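Long-range contact in benzoate transport porin BenP (Acinetobacter baumannii AB307-0294, PDB 5DL8), which probably forms a channel through the outer membrane that admits small solutes such as benzoate: residues V363-A368 with L379-I384. Sequence-based numbering, arbitrary orientation.
With C8E ((hydroxyethyloxy)tri(ethyloxy)octane), chain C.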
loop_
_atom_site.group_PDB
_atom_site.type_symbol
_atom_site.label_atom_id
_atom_site.label_comp_id
_atom_site.label_asym_id
_atom_site.label_seq_id
_atom_site.Cartn_x
_atom_site.Cartn_y
_atom_site.Cartn_z
ATOM N N VAL A 363 -11.988 1.496 -12.903
ATOM C CA VAL A 363 -11.415 1.863 -14.204
ATOM C C VAL A 363 -10.182 2.774 -13.913
ATOM O O VAL A 363 -10.285 3.652 -13.087
ATOM C CB VAL A 363 -12.474 2.614 -15.102
ATOM C CG1 VAL A 363 -11.855 3.069 -16.436
ATOM C CG2 VAL A 363 -13.678 1.731 -15.417
ATOM N N ILE A 364 -9.006 2.482 -14.497
ATOM C CA ILE A 364 -7.718 3.154 -14.232
ATOM C C ILE A 364 -7.151 3.495 -15.611
ATOM O O ILE A 364 -6.896 2.561 -16.473
ATOM C CB ILE A 364 -6.803 2.199 -13.500
ATOM C CG1 ILE A 364 -7.489 1.675 -12.210
ATOM C CG2 ILE A 364 -5.428 2.807 -13.193
ATOM C CD1 ILE A 364 -6.979 0.311 -11.832
ATOM N N LEU A 365 -7.024 4.809 -15.851
ATOM C CA LEU A 365 -6.509 5.360 -17.082
ATOM C C LEU A 365 -5.171 6.089 -16.724
ATOM O O LEU A 365 -5.156 6.831 -15.757
ATOM C CB LEU A 365 -7.560 6.348 -17.711
ATOM C CG LEU A 365 -8.948 5.709 -18.091
ATOM C CD1 LEU A 365 -9.819 6.645 -18.945
ATOM C CD2 LEU A 365 -8.821 4.386 -18.861
ATOM N N ASN A 366 -4.052 5.780 -17.434
ATOM C CA ASN A 366 -2.770 6.430 -17.244
ATOM C C ASN A 366 -2.316 7.024 -18.564
ATOM O O ASN A 366 -2.446 6.341 -19.556
ATOM C CB ASN A 366 -1.696 5.509 -16.717
ATOM C CG ASN A 366 -1.975 5.120 -15.307
ATOM O OD1 ASN A 366 -2.011 5.963 -14.347
ATOM N ND2 ASN A 366 -2.281 3.841 -15.149
ATOM N N TYR A 367 -1.880 8.285 -18.573
ATOM C CA TYR A 367 -1.339 8.916 -19.768
ATOM C C TYR A 367 -0.028 9.588 -19.351
ATOM O O TYR A 367 -0.070 10.522 -18.559
ATOM C CB TYR A 367 -2.278 9.926 -20.427
ATOM C CG TYR A 367 -1.676 10.409 -21.742
ATOM C CD1 TYR A 367 -1.429 9.509 -22.842
ATOM C CD2 TYR A 367 -1.207 11.636 -21.875
ATOM C CE1 TYR A 367 -0.852 9.936 -24.028
ATOM C CE2 TYR A 367 -0.648 12.034 -23.042
ATOM C CZ TYR A 367 -0.471 11.187 -24.125
ATOM O OH TYR A 367 0.135 11.708 -25.294
ATOM N N ALA A 368 1.123 9.103 -19.808
ATOM C CA ALA A 368 2.394 9.768 -19.517
ATOM C C ALA A 368 2.652 10.708 -20.795
ATOM O O ALA A 368 2.716 10.238 -21.929
ATOM C CB ALA A 368 3.514 8.689 -19.297
ATOM N N LEU A 379 -1.030 12.092 -16.366
ATOM C CA LEU A 379 -2.372 12.170 -15.851
ATOM C C LEU A 379 -2.828 10.753 -15.434
ATOM O O LEU A 379 -2.477 9.717 -16.087
ATOM C CB LEU A 379 -3.408 12.686 -16.895
ATOM C CG LEU A 379 -3.124 13.933 -17.669
ATOM C CD1 LEU A 379 -4.129 14.006 -18.848
ATOM C CD2 LEU A 379 -3.123 15.161 -16.825
ATOM N N GLN A 380 -3.683 10.720 -14.416
ATOM C CA GLN A 380 -4.307 9.495 -13.974
ATOM C C GLN A 380 -5.687 9.815 -13.513
ATOM O O GLN A 380 -5.879 10.825 -12.735
ATOM C CB GLN A 380 -3.520 8.869 -12.806
ATOM C CG GLN A 380 -3.983 7.449 -12.398
ATOM C CD GLN A 380 -3.226 6.979 -11.205
ATOM O OE1 GLN A 380 -3.379 7.502 -10.071
ATOM N NE2 GLN A 380 -2.328 6.051 -11.444
ATOM N N TYR A 381 -6.611 8.980 -13.996
ATOM C CA TYR A 381 -8.011 8.964 -13.663
ATOM C C TYR A 381 -8.418 7.517 -13.186
ATOM O O TYR A 381 -8.185 6.468 -13.900
ATOM C CB TYR A 381 -8.901 9.325 -14.858
ATOM C CG TYR A 381 -10.392 9.206 -14.582
ATOM C CD1 TYR A 381 -11.003 9.980 -13.587
ATOM C CD2 TYR A 381 -11.153 8.277 -15.208
ATOM C CE1 TYR A 381 -12.351 9.864 -13.270
ATOM C CE2 TYR A 381 -12.527 8.142 -14.908
ATOM C CZ TYR A 381 -13.118 8.947 -13.915
ATOM O OH TYR A 381 -14.470 8.822 -13.568
ATOM N N ILE A 382 -9.095 7.511 -12.038
ATOM C CA ILE A 382 -9.596 6.342 -11.391
ATOM C C ILE A 382 -11.081 6.501 -11.085
ATOM O O ILE A 382 -11.555 7.553 -10.495
ATOM C CB ILE A 382 -8.771 5.977 -10.177
ATOM C CG1 ILE A 382 -7.444 5.444 -10.641
ATOM C CG2 ILE A 382 -9.378 4.751 -9.457
ATOM C CD1 ILE A 382 -6.349 5.477 -9.612
ATOM N N ARG A 383 -11.849 5.522 -11.528
ATOM C CA ARG A 383 -13.287 5.491 -11.275
ATOM C C ARG A 383 -13.644 4.236 -10.462
ATOM O O ARG A 383 -13.394 3.096 -10.922
ATOM C CB ARG A 383 -14.140 5.551 -12.589
ATOM C CG ARG A 383 -15.636 5.314 -12.438
ATOM C CD ARG A 383 -16.261 6.510 -11.737
ATOM N NE ARG A 383 -17.676 6.242 -11.353
ATOM C CZ ARG A 383 -18.537 7.171 -10.881
ATOM N NH1 ARG A 383 -18.190 8.436 -10.756
ATOM N NH2 ARG A 383 -19.740 6.820 -10.532
ATOM N N ILE A 384 -14.247 4.434 -9.289
ATOM C CA ILE A 384 -14.742 3.346 -8.449
ATOM C C ILE A 384 -16.241 3.382 -8.340
ATOM O O ILE A 384 -16.858 4.466 -8.133
ATOM C CB ILE A 384 -14.066 3.423 -7.092
ATOM C CG1 ILE A 384 -12.545 3.129 -7.263
ATOM C CG2 ILE A 384 -14.599 2.337 -6.110
ATOM C CD1 ILE A 384 -11.839 3.898 -6.203
HETATM O O12 C8E C . -4.758 15.532 -23.161
HETATM C C13 C8E C . -3.499 16.073 -23.502
HETATM C C14 C8E C . -2.891 15.350 -24.713
HETATM O O15 C8E C . -1.924 16.216 -25.368
HETATM C C16 C8E C . -0.685 15.669 -25.845
HETATM C C17 C8E C . -0.960 14.816 -27.079
HETATM O O18 C8E C . 0.293 14.457 -27.706
HETATM C C19 C8E C . 0.095 13.310 -28.570
HETATM C C20 C8E C . 1.173 13.253 -29.648
HETATM O O21 C8E C . 2.469 13.335 -29.032
HETATM O O HOH W 1 -0.652 8.129 -14.762
#
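Leu365 and Tyr381 form the central hydrogen-bonded pair of an antiparallel hairpin in the OprD-family beta-barrel: Leu365 N reaches Tyr381 O, nearly straight at 167°. Tyr381 N returns to Leu365 O at 3.1 Å. Val363 with Arg383 and Tyr367 with Leu379 repeat this reciprocal bonding. On the face of these pairs, Leu365 CD1 meets the edge of the Tyr381 ring at CD2 (4.3 Å), and C19 of the detergent C8E lies 3.6 Å from Tyr367 OH, consistent with an outward, lipid-facing side.

The opposite face carries the non-hydrogen-bonded pairs. Ile364 and Ile382 lie side by side, their CG1 atoms 4.1 Å apart. Gln380 CG stands anti to the backbone N (chi1 -171°), and its extended chain brings the amide alongside Asn366, the two planes turned 59° apart. Gln380 NE2 donates to a lone pair of Asn366 OD1 at 2.9 Å.

Further out, the Tyr381 hydroxyl bonds to Asp397 on strand 394-406, which also receives Arg383 in a salt bridge; a second joins Arg383 to Asp385. Asn337 on the adjoining strand 336-349 engages Asn366 ND2, holding the other end of that amide, while one water donates to both Asn366 OD1 (2.6 Å) and Leu379 O (2.8 Å).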